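Local coordinates for bifunctional GH43-CE protein (Bacteroides eggerthii, PDB 6MLY) that probably hydrolyses xylan-type polysaccharides, pairing a family 43 glycoside hydrolase (xylosidase-like) module with a carbohydrate esterase module, at residues A[473-478]-A[485-490]. Numbering follows the deposited sequence.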
# COMPACT_ATOMS: atom_id res chain seq x y z
N ASN A 473 1.97 -3.77 -9.41
CA ASN A 473 0.69 -4.08 -8.75
C ASN A 473 0.52 -3.17 -7.52
O ASN A 473 1.35 -2.29 -7.25
CB ASN A 473 0.57 -5.57 -8.40
CG ASN A 473 1.62 -6.07 -7.44
OD1 ASN A 473 2.37 -5.29 -6.86
ND2 ASN A 473 1.70 -7.38 -7.27
N VAL A 474 -0.59 -3.38 -6.81
CA VAL A 474 -0.87 -2.76 -5.51
C VAL A 474 -0.20 -3.61 -4.42
O VAL A 474 -0.15 -4.84 -4.52
CB VAL A 474 -2.38 -2.62 -5.26
CG1 VAL A 474 -3.06 -3.97 -5.02
CG2 VAL A 474 -2.69 -1.68 -4.11
N LEU A 475 0.31 -2.93 -3.39
CA LEU A 475 0.87 -3.58 -2.20
C LEU A 475 -0.22 -3.68 -1.13
O LEU A 475 -0.53 -2.68 -0.46
CB LEU A 475 2.06 -2.76 -1.69
CG LEU A 475 2.72 -3.29 -0.42
CD1 LEU A 475 3.48 -4.58 -0.73
CD2 LEU A 475 3.64 -2.25 0.20
N LYS A 476 -0.80 -4.87 -0.97
CA LYS A 476 -1.76 -5.14 0.11
C LYS A 476 -1.01 -5.18 1.45
O LYS A 476 -0.59 -6.25 1.90
CB LYS A 476 -2.53 -6.45 -0.13
CG LYS A 476 -3.51 -6.43 -1.29
CD LYS A 476 -4.46 -5.25 -1.28
CE LYS A 476 -5.63 -5.41 -2.23
NZ LYS A 476 -6.62 -6.40 -1.75
N MET A 477 -0.85 -4.00 2.06
CA MET A 477 -0.15 -3.84 3.32
C MET A 477 -0.83 -4.69 4.40
O MET A 477 -2.06 -4.68 4.50
CB MET A 477 -0.16 -2.37 3.76
CG MET A 477 0.70 -1.46 2.90
SD MET A 477 0.23 0.31 3.06
CE MET A 477 1.90 1.04 2.99
N GLN A 478 -0.04 -5.44 5.17
CA GLN A 478 -0.52 -6.13 6.37
C GLN A 478 0.39 -5.77 7.56
O GLN A 478 1.63 -5.73 7.44
CB GLN A 478 -0.59 -7.65 6.16
CG GLN A 478 -1.41 -8.35 7.25
CD GLN A 478 -1.20 -9.85 7.33
OE1 GLN A 478 -0.63 -10.48 6.44
NE2 GLN A 478 -1.67 -10.43 8.42
N MET A 485 5.60 -2.77 13.77
CA MET A 485 5.71 -1.34 13.55
C MET A 485 4.83 -0.95 12.36
O MET A 485 4.45 -1.81 11.57
CB MET A 485 7.17 -0.97 13.26
CG MET A 485 7.45 0.51 13.24
SD MET A 485 9.14 0.87 12.73
CE MET A 485 10.04 0.17 14.11
N GLY A 486 4.48 0.34 12.28
CA GLY A 486 3.78 0.90 11.15
C GLY A 486 4.63 0.84 9.89
O GLY A 486 5.86 0.71 9.97
N TYR A 487 3.97 0.90 8.74
CA TYR A 487 4.66 1.01 7.47
C TYR A 487 5.32 2.39 7.41
O TYR A 487 4.69 3.40 7.69
CB TYR A 487 3.70 0.77 6.29
CG TYR A 487 3.54 -0.68 5.92
CD1 TYR A 487 3.03 -1.59 6.83
CD2 TYR A 487 3.89 -1.14 4.67
CE1 TYR A 487 2.88 -2.93 6.50
CE2 TYR A 487 3.75 -2.48 4.32
CZ TYR A 487 3.24 -3.38 5.24
OH TYR A 487 3.10 -4.69 4.91
N ARG A 488 6.61 2.40 7.06
CA ARG A 488 7.37 3.62 6.91
C ARG A 488 7.76 3.81 5.44
O ARG A 488 7.99 2.84 4.71
CB ARG A 488 8.61 3.55 7.81
CG ARG A 488 8.31 3.68 9.30
CD ARG A 488 9.59 3.68 10.13
NE ARG A 488 9.39 4.14 11.50
CZ ARG A 488 9.62 5.37 11.94
NH1 ARG A 488 10.16 6.28 11.14
NH2 ARG A 488 9.31 5.70 13.18
N PHE A 489 7.80 5.07 5.01
CA PHE A 489 8.51 5.47 3.82
C PHE A 489 10.00 5.21 4.06
O PHE A 489 10.48 5.34 5.18
CB PHE A 489 8.23 6.94 3.48
CG PHE A 489 6.80 7.21 3.10
CD1 PHE A 489 6.25 6.67 1.94
CD2 PHE A 489 5.99 8.01 3.89
CE1 PHE A 489 4.93 6.92 1.60
CE2 PHE A 489 4.67 8.25 3.54
CZ PHE A 489 4.14 7.70 2.40
N ALA A 490 10.72 4.83 3.00
CA ALA A 490 12.10 4.35 3.13
C ALA A 490 12.91 4.72 1.88
O ALA A 490 12.57 4.28 0.77
CB ALA A 490 12.09 2.86 3.35
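Tyr487 OH is held by two backbone groups: the N of Gln478 donates to it at 3.2 Å, with an N-H...O angle of 150°, and the hydroxyl is also hydrogen-bonded to the carbonyl O of Lys404. Gln478 O sits at the edge of the phenol ring, close to its plane and 3.2 Å from Tyr487 CE1. The CB of Gln478 points away from the 485-490 segment, and its OE1 is hydrogen-bonded to Lys404 NZ. Met477 lies over one ring face. With its CG anti to the carbonyl carbon (chi1 -70°), the methionine side chain runs past the tyrosine in the opposite direction: Met477 CB lies near Tyr487 CZ, Met477 CG stands 3.8 Å from the centroid of the Tyr487 ring in a CH-pi contact, and Met477 CE comes to Tyr487 CD2 and Tyr487 CB. Met477 SD, 4.7 Å from the centroid of the Tyr487 ring and oblique to it, adds a Met-aromatic contact. Both segments belong to the concanavalin A-like beta-sandwich, where strand 469-476 borders one sheet and strand 488-491 lies inside the other, so Met477, just past the first strand, and Tyr487, just before the second, pack together between the sheets. Replacing Tyr487 by an alanine would probably leave Gln478 N without this acceptor and open a gap beside Met477, freeing its thioether to turn. Leu475 CD2 touches Tyr487 CE2 obliquely at 4.1 Å, and Leu400 of the facing sheet packs against both Leu475 and Met477.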